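Local coordinates for NAD-dependent protein deacylase 2 (Archaeoglobus fulgidus, PDB 4TWJ), which removes acetyl and other acyl groups from protein lysines in an NAD-dependent reaction, acting among others on the chromatin protein Alba, at residues A[192-197]-A[221-226]; A[204-207]-A[212-215]; A[19-24]-A[200-205]; A[186-191]-A[237-242]. One frame throughout, in Å; residues are numbered along the deposited sequence.

Interaction 1: A[192-197]-A[221-226]. With ACT (acetate ion), chain F.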
loop_
_atom_site.group_PDB
_atom_site.type_symbol
_atom_site.label_atom_id
_atom_site.label_comp_id
_atom_site.label_asym_id
_atom_site.label_seq_id
_atom_site.Cartn_x
_atom_site.Cartn_y
_atom_site.Cartn_z
ATOM N N SER A 192 0.078 7.776 -3.160
ATOM C CA SER A 192 -1.139 7.914 -2.352
ATOM C C SER A 192 -1.593 9.366 -2.279
ATOM O O SER A 192 -0.778 10.272 -2.116
ATOM C CB SER A 192 -0.926 7.373 -0.939
ATOM O OG SER A 192 -2.103 7.532 -0.155
ATOM N N SER A 193 -2.906 9.578 -2.376
ATOM C CA SER A 193 -3.489 10.917 -2.248
ATOM C C SER A 193 -3.806 11.281 -0.791
ATOM O O SER A 193 -4.214 12.406 -0.507
ATOM C CB SER A 193 -4.743 11.053 -3.126
ATOM O OG SER A 193 -5.618 9.956 -2.952
ATOM N N LEU A 194 -3.611 10.329 0.123
ATOM C CA LEU A 194 -3.760 10.562 1.561
ATOM C C LEU A 194 -5.168 11.040 1.931
ATOM O O LEU A 194 -5.345 11.976 2.714
ATOM C CB LEU A 194 -2.677 11.522 2.076
ATOM C CG LEU A 194 -1.248 11.044 1.787
ATOM C CD1 LEU A 194 -0.219 12.090 2.179
ATOM C CD2 LEU A 194 -0.972 9.727 2.500
ATOM N N VAL A 195 -6.161 10.356 1.369
ATOM C CA VAL A 195 -7.572 10.630 1.648
ATOM C C VAL A 195 -8.284 9.450 2.321
ATOM O O VAL A 195 -9.480 9.531 2.599
ATOM C CB VAL A 195 -8.336 11.031 0.361
ATOM C CG1 VAL A 195 -7.805 12.349 -0.178
ATOM C CG2 VAL A 195 -8.267 9.941 -0.702
ATOM N N VAL A 196 -7.562 8.360 2.575
ATOM C CA VAL A 196 -8.148 7.199 3.244
ATOM C C VAL A 196 -7.585 7.063 4.656
ATOM O O VAL A 196 -6.382 6.883 4.847
ATOM C CB VAL A 196 -7.926 5.902 2.446
ATOM C CG1 VAL A 196 -8.509 4.712 3.197
ATOM C CG2 VAL A 196 -8.556 6.021 1.066
ATOM N N TYR A 197 -8.475 7.184 5.637
ATOM C CA TYR A 197 -8.128 7.049 7.039
ATOM C C TYR A 197 -8.546 5.669 7.533
ATOM O O TYR A 197 -9.413 5.025 6.927
ATOM C CB TYR A 197 -8.822 8.137 7.864
ATOM C CG TYR A 197 -8.108 9.466 7.816
ATOM C CD1 TYR A 197 -7.100 9.760 8.723
ATOM C CD2 TYR A 197 -8.438 10.424 6.865
ATOM C CE1 TYR A 197 -6.438 10.972 8.689
ATOM C CE2 TYR A 197 -7.780 11.644 6.823
ATOM C CZ TYR A 197 -6.783 11.910 7.739
ATOM O OH TYR A 197 -6.125 13.119 7.706
ATOM N N THR A 221 -1.522 16.448 -4.017
ATOM C CA THR A 221 -2.498 16.046 -3.012
ATOM C C THR A 221 -2.745 17.234 -2.092
ATOM O O THR A 221 -1.942 18.166 -2.039
ATOM C CB THR A 221 -2.003 14.855 -2.161
ATOM O OG1 THR A 221 -1.035 15.302 -1.204
ATOM C CG2 THR A 221 -1.389 13.777 -3.037
ATOM N N MET A 222 -3.846 17.188 -1.348
ATOM C CA MET A 222 -4.143 18.232 -0.369
ATOM C C MET A 222 -3.163 18.217 0.810
ATOM O O MET A 222 -3.093 19.186 1.561
ATOM C CB MET A 222 -5.583 18.097 0.140
ATOM C CG MET A 222 -6.653 18.324 -0.918
ATOM S SD MET A 222 -6.836 20.050 -1.418
ATOM C CE MET A 222 -5.694 20.170 -2.794
ATOM N N ALA A 223 -2.412 17.123 0.967
ATOM C CA ALA A 223 -1.420 16.997 2.036
ATOM C C ALA A 223 -0.031 17.516 1.647
ATOM O O ALA A 223 0.857 17.589 2.492
ATOM C CB ALA A 223 -1.318 15.547 2.484
ATOM N N ASP A 224 0.157 17.894 0.386
ATOM C CA ASP A 224 1.470 18.357 -0.092
ATOM C C ASP A 224 2.173 19.382 0.818
ATOM O O ASP A 224 3.385 19.285 1.017
ATOM C CB ASP A 224 1.367 18.920 -1.516
ATOM C CG ASP A 224 1.163 17.841 -2.566
ATOM O OD1 ASP A 224 1.175 16.636 -2.231
ATOM O OD2 ASP A 224 0.979 18.202 -3.747
ATOM N N PRO A 225 1.429 20.356 1.383
ATOM C CA PRO A 225 2.109 21.370 2.205
ATOM C C PRO A 225 2.947 20.859 3.385
ATOM O O PRO A 225 3.845 21.569 3.836
ATOM C CB PRO A 225 0.953 22.238 2.710
ATOM C CG PRO A 225 -0.069 22.137 1.634
ATOM C CD PRO A 225 0.018 20.718 1.141
ATOM N N ILE A 226 2.678 19.651 3.882
ATOM C CA ILE A 226 3.432 19.131 5.031
ATOM C C ILE A 226 4.776 18.509 4.637
ATOM O O ILE A 226 5.585 18.188 5.507
ATOM C CB ILE A 226 2.620 18.100 5.862
ATOM C CG1 ILE A 226 2.548 16.732 5.162
ATOM C CG2 ILE A 226 1.233 18.645 6.186
ATOM C CD1 ILE A 226 1.944 15.639 6.020
HETATM C C ACT F . -4.609 6.525 -3.524
HETATM O O ACT F . -4.854 7.584 -2.911
HETATM O OXT ACT F . -4.446 5.443 -2.922
HETATM C CH3 ACT F . -4.505 6.560 -5.019
HETATM O O HOH W 1 -5.367 14.870 -1.778
#
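Thr221 OG1 is gripped twice: it donates to Asp224 OD1 at 2.8 Å and accepts a weak bond from Ala223 N, while the CG2 methyl of the same side chain rests on Ser193 CA at 3.6 Å. With OG1 set between the backbone N and the carbonyl carbon (chi1 76°), the hydroxyl is turned back into its own type I turn, Thr221 to Asp224, and the methyl is left to face the loop 192-197. Threonine suits the place because one branch serves the turn and the other the contact. The hydroxyl sits above the carboxylate plane of Asp224, not in it, and Asp224 OD2 takes Thr221 N at 3.1 Å, which ties the turn shut. Farther along, Leu194 CD1 butts against Ala223 CB at 3.6 Å; its other methyl leans on Phe21. A water accepts from Met222 N and donates to Ser193 O, 3.0 Å away, so a single water bridges the two backbones. Val195 and Tyr197 bond the bound peptide. Ser192 OG, anti to its own nitrogen (chi1 179°), accepts from Leu194 N at 3.2 Å in an ST turn and also bonds the Gln100 side chain. Were this serine an alanine, Leu194 N and the Gln100 amide would probably lose their shared partner, and the turn would be less firmly fixed. Ser193 N gives an almost straight bond, 2.8 Å and 170°, to O of an acetate, probably from the crystallisation liquor. Ser192 and Ser193 belong to the NAD site, in the loop that follows a central strand of the sirtuin Rossmann fold.

Interaction 2: A[204-207]-A[212-215]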
loop_
_atom_site.group_PDB
_atom_site.type_symbol
_atom_site.label_atom_id
_atom_site.label_comp_id
_atom_site.label_asym_id
_atom_site.label_seq_id
_atom_site.Cartn_x
_atom_site.Cartn_y
_atom_site.Cartn_z
ATOM N N TYR A 204 1.122 12.181 9.096
ATOM C CA TYR A 204 1.014 13.261 10.081
ATOM C C TYR A 204 1.694 12.896 11.397
ATOM O O TYR A 204 2.305 13.743 12.041
ATOM C CB TYR A 204 -0.443 13.628 10.328
ATOM C CG TYR A 204 -1.114 14.243 9.128
ATOM C CD1 TYR A 204 -0.818 15.545 8.731
ATOM C CD2 TYR A 204 -2.049 13.532 8.391
ATOM C CE1 TYR A 204 -1.437 16.116 7.630
ATOM C CE2 TYR A 204 -2.667 14.089 7.288
ATOM C CZ TYR A 204 -2.362 15.379 6.913
ATOM O OH TYR A 204 -2.988 15.932 5.815
ATOM N N ILE A 205 1.579 11.634 11.796
ATOM C CA ILE A 205 2.276 11.146 12.984
ATOM C C ILE A 205 3.793 11.262 12.809
ATOM O O ILE A 205 4.496 11.715 13.715
ATOM C CB ILE A 205 1.876 9.690 13.309
ATOM C CG1 ILE A 205 0.426 9.644 13.806
ATOM C CG2 ILE A 205 2.818 9.083 14.337
ATOM C CD1 ILE A 205 -0.166 8.251 13.873
ATOM N N ALA A 206 4.295 10.852 11.646
ATOM C CA ALA A 206 5.730 10.948 11.361
ATOM C C ALA A 206 6.198 12.406 11.349
ATOM O O ALA A 206 7.262 12.730 11.881
ATOM C CB ALA A 206 6.056 10.271 10.035
ATOM N N LYS A 207 5.385 13.276 10.757
ATOM C CA LYS A 207 5.671 14.715 10.711
ATOM C C LYS A 207 5.769 15.299 12.124
ATOM O O LYS A 207 6.729 16.007 12.446
ATOM C CB LYS A 207 4.584 15.433 9.901
ATOM C CG LYS A 207 4.682 16.951 9.868
ATOM C CD LYS A 207 5.751 17.446 8.924
ATOM C CE LYS A 207 5.615 18.949 8.717
ATOM N NZ LYS A 207 6.607 19.455 7.745
ATOM N N LYS A 212 11.770 13.723 8.396
ATOM C CA LYS A 212 11.835 14.426 7.120
ATOM C C LYS A 212 10.844 13.761 6.178
ATOM O O LYS A 212 10.831 12.533 6.047
ATOM C CB LYS A 212 13.245 14.360 6.541
ATOM C CG LYS A 212 14.318 14.971 7.435
ATOM C CD LYS A 212 14.061 16.433 7.754
ATOM C CE LYS A 212 14.078 17.301 6.508
ATOM N NZ LYS A 212 14.150 18.750 6.847
ATOM N N MET A 213 10.018 14.577 5.530
ATOM C CA MET A 213 8.857 14.089 4.793
ATOM C C MET A 213 9.053 14.236 3.289
ATOM O O MET A 213 9.299 15.336 2.793
ATOM C CB MET A 213 7.611 14.863 5.226
ATOM C CG MET A 213 7.309 14.823 6.716
ATOM S SD MET A 213 6.979 13.181 7.392
ATOM C CE MET A 213 5.562 12.699 6.411
ATOM N N ILE A 214 8.924 13.119 2.571
ATOM C CA ILE A 214 9.072 13.079 1.115
ATOM C C ILE A 214 7.781 12.538 0.501
ATOM O O ILE A 214 7.206 11.583 1.018
ATOM C CB ILE A 214 10.238 12.154 0.690
ATOM C CG1 ILE A 214 11.560 12.611 1.322
ATOM C CG2 ILE A 214 10.368 12.105 -0.829
ATOM C CD1 ILE A 214 12.615 11.532 1.367
ATOM N N ILE A 215 7.320 13.146 -0.592
ATOM C CA ILE A 215 6.166 12.612 -1.319
ATOM C C ILE A 215 6.483 12.496 -2.808
ATOM O O ILE A 215 7.080 13.399 -3.395
ATOM C CB ILE A 215 4.876 13.436 -1.056
ATOM C CG1 ILE A 215 3.656 12.762 -1.684
ATOM C CG2 ILE A 215 5.013 14.879 -1.534
ATOM C CD1 ILE A 215 2.352 13.221 -1.068
#
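Helix 201-208 comes nearest to strand 212-217 where Lys207 faces Met213, with their CA atoms 6.8 Å apart, and the short connection between them holds only four residues besides these two segments. Met213 does most of the filling. Its CG stands anti to the carbonyl carbon (chi1 -56°), and the chain then bends at both chi2 and chi3, so that the sulfur curls against the helix instead of reaching straight out. Met213 SD lies 3.7 Å from Lys207 N, and the methyl of Ala206 borders the same sulfur. A methionine suits such a place, since an unbranched, flexible chain can mould itself to the helix surface, and an alanine opposite lets the sulfur lie close to the helix backbone. These elements close the beta-alpha-beta crossover made of strand 186-190, helix 201-208 and strand 212-217, a unit of the Rossmann-like sirtuin domain, with the two strands side by side and parallel. Phe187 of the first strand touches both Ala206 and Met213 and so continues the apolar layer beneath the helix. A lysine suits the margin of this layer because its methylenes can pack while its ammonium group reaches a carbonyl: the aliphatic part of Lys207 crosses the methionine, with Lys207 CD on Met213 CG at 3.8 Å, and NZ goes on to a hydrogen bond with Ile226 O. Met213 N, for its part, is bonded to the Asp228 side chain.

Interaction 3: A[19-24]-A[200-205]. With ACT (acetate ion), chain F.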
loop_
_atom_site.group_PDB
_atom_site.type_symbol
_atom_site.label_atom_id
_atom_site.label_comp_id
_atom_site.label_asym_id
_atom_site.label_seq_id
_atom_site.Cartn_x
_atom_site.Cartn_y
_atom_site.Cartn_z
ATOM N N VAL A 19 11.089 5.035 6.478
ATOM C CA VAL A 19 9.851 4.290 6.261
ATOM C C VAL A 19 9.244 4.732 4.932
ATOM O O VAL A 19 9.275 5.917 4.599
ATOM C CB VAL A 19 8.850 4.543 7.411
ATOM C CG1 VAL A 19 7.476 3.958 7.098
ATOM C CG2 VAL A 19 9.402 3.969 8.709
ATOM N N VAL A 20 8.719 3.772 4.175
ATOM C CA VAL A 20 8.015 4.057 2.927
ATOM C C VAL A 20 6.541 3.695 3.086
ATOM O O VAL A 20 6.215 2.660 3.663
ATOM C CB VAL A 20 8.643 3.297 1.743
ATOM C CG1 VAL A 20 7.837 3.520 0.471
ATOM C CG2 VAL A 20 10.083 3.745 1.552
ATOM N N PHE A 21 5.672 4.568 2.578
ATOM C CA PHE A 21 4.218 4.448 2.704
ATOM C C PHE A 21 3.649 4.493 1.288
ATOM O O PHE A 21 3.900 5.456 0.556
ATOM C CB PHE A 21 3.703 5.613 3.554
ATOM C CG PHE A 21 2.205 5.681 3.698
ATOM C CD1 PHE A 21 1.587 5.227 4.854
ATOM C CD2 PHE A 21 1.419 6.262 2.705
ATOM C CE1 PHE A 21 0.212 5.324 5.011
ATOM C CE2 PHE A 21 0.045 6.361 2.857
ATOM C CZ PHE A 21 -0.556 5.890 4.010
ATOM N N THR A 22 2.910 3.459 0.888
ATOM C CA THR A 22 2.419 3.382 -0.491
ATOM C C THR A 22 0.918 3.179 -0.604
ATOM O O THR A 22 0.287 2.578 0.266
ATOM C CB THR A 22 3.129 2.264 -1.283
ATOM O OG1 THR A 22 2.765 0.981 -0.757
ATOM C CG2 THR A 22 4.639 2.438 -1.201
ATOM N N GLY A 23 0.370 3.677 -1.709
ATOM C CA GLY A 23 -1.034 3.492 -2.061
ATOM C C GLY A 23 -1.182 3.054 -3.504
ATOM O O GLY A 23 -0.213 2.616 -4.138
ATOM N N ALA A 24 -2.397 3.197 -4.029
ATOM C CA ALA A 24 -2.768 2.619 -5.326
ATOM C C ALA A 24 -1.984 3.159 -6.523
ATOM O O ALA A 24 -1.908 2.489 -7.556
ATOM C CB ALA A 24 -4.262 2.789 -5.565
ATOM N N ALA A 200 -4.117 7.455 6.366
ATOM C CA ALA A 200 -3.624 8.806 6.096
ATOM C C ALA A 200 -3.108 9.538 7.341
ATOM O O ALA A 200 -2.389 10.522 7.207
ATOM C CB ALA A 200 -4.702 9.641 5.410
ATOM N N GLU A 201 -3.471 9.070 8.536
ATOM C CA GLU A 201 -2.946 9.648 9.782
ATOM C C GLU A 201 -1.434 9.444 9.909
ATOM O O GLU A 201 -0.735 10.249 10.527
ATOM C CB GLU A 201 -3.650 9.034 11.001
ATOM C CG GLU A 201 -3.339 9.704 12.338
ATOM C CD GLU A 201 -3.805 11.143 12.408
ATOM O OE1 GLU A 201 -4.833 11.474 11.785
ATOM O OE2 GLU A 201 -3.144 11.956 13.096
ATOM N N LEU A 202 -0.927 8.361 9.328
ATOM C CA LEU A 202 0.456 7.954 9.559
ATOM C C LEU A 202 1.517 8.987 9.137
ATOM O O LEU A 202 2.452 9.234 9.899
ATOM C CB LEU A 202 0.717 6.574 8.935
ATOM C CG LEU A 202 -0.048 5.463 9.668
ATOM C CD1 LEU A 202 -0.131 4.208 8.816
ATOM C CD2 LEU A 202 0.578 5.156 11.017
ATOM N N PRO A 203 1.385 9.598 7.941
ATOM C CA PRO A 203 2.350 10.658 7.620
ATOM C C PRO A 203 2.303 11.854 8.577
ATOM O O PRO A 203 3.337 12.461 8.839
ATOM C CB PRO A 203 1.973 11.088 6.191
ATOM C CG PRO A 203 0.724 10.345 5.842
ATOM C CD PRO A 203 0.624 9.172 6.758
ATOM N N TYR A 204 1.122 12.181 9.096
ATOM C CA TYR A 204 1.014 13.261 10.081
ATOM C C TYR A 204 1.694 12.896 11.397
ATOM O O TYR A 204 2.305 13.743 12.041
ATOM C CB TYR A 204 -0.443 13.628 10.328
ATOM C CG TYR A 204 -1.114 14.243 9.128
ATOM C CD1 TYR A 204 -0.818 15.545 8.731
ATOM C CD2 TYR A 204 -2.049 13.532 8.391
ATOM C CE1 TYR A 204 -1.437 16.116 7.630
ATOM C CE2 TYR A 204 -2.667 14.089 7.288
ATOM C CZ TYR A 204 -2.362 15.379 6.913
ATOM O OH TYR A 204 -2.988 15.932 5.815
ATOM N N ILE A 205 1.579 11.634 11.796
ATOM C CA ILE A 205 2.276 11.146 12.984
ATOM C C ILE A 205 3.793 11.262 12.809
ATOM O O ILE A 205 4.496 11.715 13.715
ATOM C CB ILE A 205 1.876 9.690 13.309
ATOM C CG1 ILE A 205 0.426 9.644 13.806
ATOM C CG2 ILE A 205 2.818 9.083 14.337
ATOM C CD1 ILE A 205 -0.166 8.251 13.873
HETATM C C ACT F . -4.609 6.525 -3.524
HETATM O O ACT F . -4.854 7.584 -2.911
HETATM O OXT ACT F . -4.446 5.443 -2.922
HETATM C CH3 ACT F . -4.505 6.560 -5.019
#
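Phe21 touches the helix with a single corner of its ring, the CE1 atom, which meets two neighbouring residues in different ways. Leu202 CD1 comes up to the ring edge, near its plane, at 4.0 Å from Phe21 CE1, and the two side chains cross at about a right angle. Pro203 CD instead lies over one face, displaced toward the rim, 4.2 Å from Phe21 CE1. The flat ring therefore fits into the angle between a leucine branch and a proline ring, where a broad, rigid aromatic group can offer face to one and edge to the other. What puts it there is chi1 of 176°: CG is anti to the backbone nitrogen, and the ring is carried well out from the strand. Pro203 has no N-H to give, and the helical bond from Ile205 N to Glu201 O (3.0 Å) forms beside it. Around the rest of the ring stand Leu194, Val189, Ile98 and Gln100. The chain beyond Phe21 runs into Gly23 and Ala24 of the NAD site, where Ala24 N bonds OXT of an acetate, probably from the crystallisation liquor, at 3.2 Å. Strand 18-22 lies between strands 94-99 and 186-190 in the parallel sheet, and helix 201-208 covers it, with Leu202 resting also on Ile98 and on Ala177 of helix 171-182, and Pro203 on Phe187.

Interaction 4: A[186-191]-A[237-242]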
loop_
_atom_site.group_PDB
_atom_site.type_symbol
_atom_site.label_atom_id
_atom_site.label_comp_id
_atom_site.label_asym_id
_atom_site.label_seq_id
_atom_site.Cartn_x
_atom_site.Cartn_y
_atom_site.Cartn_z
ATOM N N ALA A 186 12.821 9.531 8.525
ATOM C CA ALA A 186 12.448 9.826 7.146
ATOM C C ALA A 186 11.202 9.024 6.791
ATOM O O ALA A 186 11.112 7.841 7.107
ATOM C CB ALA A 186 13.587 9.486 6.200
ATOM N N PHE A 187 10.245 9.675 6.140
ATOM C CA PHE A 187 8.967 9.054 5.805
ATOM C C PHE A 187 8.636 9.457 4.375
ATOM O O PHE A 187 8.450 10.642 4.095
ATOM C CB PHE A 187 7.889 9.534 6.780
ATOM C CG PHE A 187 6.625 8.715 6.759
ATOM C CD1 PHE A 187 6.402 7.735 7.715
ATOM C CD2 PHE A 187 5.639 8.948 5.805
ATOM C CE1 PHE A 187 5.231 6.994 7.711
ATOM C CE2 PHE A 187 4.467 8.208 5.799
ATOM C CZ PHE A 187 4.266 7.232 6.753
ATOM N N MET A 188 8.607 8.483 3.470
ATOM C CA MET A 188 8.390 8.761 2.051
ATOM C C MET A 188 7.074 8.156 1.583
ATOM O O MET A 188 6.905 6.938 1.596
ATOM C CB MET A 188 9.550 8.229 1.204
ATOM C CG MET A 188 9.358 8.444 -0.294
ATOM S SD MET A 188 10.862 8.247 -1.272
ATOM C CE MET A 188 11.246 6.528 -0.970
ATOM N N VAL A 189 6.144 9.023 1.188
ATOM C CA VAL A 189 4.868 8.601 0.618
ATOM C C VAL A 189 5.046 8.424 -0.891
ATOM O O VAL A 189 5.613 9.297 -1.552
ATOM C CB VAL A 189 3.762 9.642 0.900
ATOM C CG1 VAL A 189 2.490 9.324 0.115
ATOM C CG2 VAL A 189 3.472 9.708 2.395
ATOM N N VAL A 190 4.582 7.293 -1.423
ATOM C CA VAL A 190 4.643 7.021 -2.865
ATOM C C VAL A 190 3.288 6.518 -3.371
ATOM O O VAL A 190 2.811 5.467 -2.949
ATOM C CB VAL A 190 5.722 5.971 -3.216
ATOM C CG1 VAL A 190 5.852 5.817 -4.729
ATOM C CG2 VAL A 190 7.066 6.345 -2.603
ATOM N N GLY A 191 2.677 7.266 -4.286
ATOM C CA GLY A 191 1.446 6.825 -4.927
ATOM C C GLY A 191 0.236 6.770 -4.016
ATOM O O GLY A 191 -0.545 5.821 -4.086
ATOM N N GLU A 237 9.722 5.696 -12.598
ATOM C CA GLU A 237 10.851 6.476 -13.095
ATOM C C GLU A 237 11.614 7.136 -11.952
ATOM O O GLU A 237 12.842 7.080 -11.908
ATOM C CB GLU A 237 10.366 7.555 -14.064
ATOM C CG GLU A 237 9.661 7.007 -15.294
ATOM C CD GLU A 237 9.161 8.099 -16.222
ATOM O OE1 GLU A 237 9.779 9.185 -16.266
ATOM O OE2 GLU A 237 8.146 7.868 -16.911
ATOM N N VAL A 238 10.877 7.747 -11.027
ATOM C CA VAL A 238 11.474 8.525 -9.944
ATOM C C VAL A 238 12.240 7.657 -8.940
ATOM O O VAL A 238 13.369 7.985 -8.583
ATOM C CB VAL A 238 10.405 9.357 -9.195
ATOM C CG1 VAL A 238 10.994 10.026 -7.959
ATOM C CG2 VAL A 238 9.795 10.403 -10.123
ATOM N N LEU A 239 11.633 6.564 -8.482
ATOM C CA LEU A 239 12.229 5.773 -7.392
ATOM C C LEU A 239 13.589 5.155 -7.740
ATOM O O LEU A 239 14.503 5.200 -6.916
ATOM C CB LEU A 239 11.267 4.697 -6.868
ATOM C CG LEU A 239 10.395 5.092 -5.667
ATOM C CD1 LEU A 239 11.217 5.076 -4.385
ATOM C CD2 LEU A 239 9.736 6.447 -5.866
ATOM N N PRO A 240 13.733 4.576 -8.949
ATOM C CA PRO A 240 15.070 4.112 -9.341
ATOM C C PRO A 240 16.124 5.221 -9.362
ATOM O O PRO A 240 17.262 4.983 -8.961
ATOM C CB PRO A 240 14.845 3.539 -10.743
ATOM C CG PRO A 240 13.427 3.081 -10.720
ATOM C CD PRO A 240 12.704 4.123 -9.904
ATOM N N LYS A 241 15.747 6.420 -9.804
ATOM C CA LYS A 241 16.677 7.554 -9.817
ATOM C C LYS A 241 17.103 7.950 -8.407
ATOM O O LYS A 241 18.267 8.288 -8.182
ATOM C CB LYS A 241 16.077 8.757 -10.540
ATOM C CG LYS A 241 15.929 8.548 -12.036
ATOM C CD LYS A 241 15.308 9.758 -12.710
ATOM C CE LYS A 241 14.831 9.411 -14.112
ATOM N NZ LYS A 241 15.935 8.910 -14.976
ATOM N N ILE A 242 16.159 7.911 -7.468
ATOM C CA ILE A 242 16.476 8.155 -6.062
ATOM C C ILE A 242 17.482 7.119 -5.551
ATOM O O ILE A 242 18.478 7.484 -4.924
ATOM C CB ILE A 242 15.213 8.165 -5.165
ATOM C CG1 ILE A 242 14.336 9.374 -5.501
ATOM C CG2 ILE A 242 15.607 8.213 -3.694
ATOM C CD1 ILE A 242 12.994 9.382 -4.800
#
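Met188 and Leu239 meet tip to tip, methyl against methyl, in the packing of helix 235-249 on the parallel sheet of the Rossmann-like domain. The helix segment runs nearly antiparallel to strand 186-190, at 151°, as helices of this fold usually do, and its axis stays 11.6 Å from that of the strand. Long side chains are needed to span such a gap. Met188 starts straight, CG anti to the backbone N (chi1 178°), and bends only at its last torsion. Its end then forms a bump between two helix residues one turn apart: Met188 CE touches Leu239 CD1 at 3.7 Å, and Met188 SD lies 4.3 Å from Ile242 CD1. Leu239 spreads its two methyls over a pair of strand residues pointing to the same side of the sheet, CD1 against the end of Met188 and CD2 toward Val190. Its branched end suits the task, as each methyl serves a different neighbour. Around this group, Val216 of the adjacent strand touches Leu239, and Leu12 of helix 2-14 touches both Met188 and Ile242. The strand leads on to Gly191 of the NAD site, whose positive phi (68°) suits a residue without a side chain. The shorter, stiffer Val190 meets the leucine from nearer the sheet: Val190 CG1 lies obliquely across from Leu239 CD2 at 4.1 Å.

In the fold
All four contacts are largely buried, though Ser193 of interaction 1 is exposed and Lys207 of interaction 2 lies at the margin. Interactions 2, 3 and 4 are apolar layers on one parallel sheet. Interactions 2 and 3 use the same helix, 201-208, over strands 212-217 and 18-22, while helix 235-249 in interaction 4 packs on the other face of strand 186-190, which lies between those two. In interaction 1, at the strand ends, polar bonds shape each loop, while methyls and one water join them. Leu194 CD2 packs on Phe21 CE2 at 3.5 Å, and Tyr204 packs on Ala223 and Ile226, so loop and core join. The acetate lies by both interactions 1 and 3.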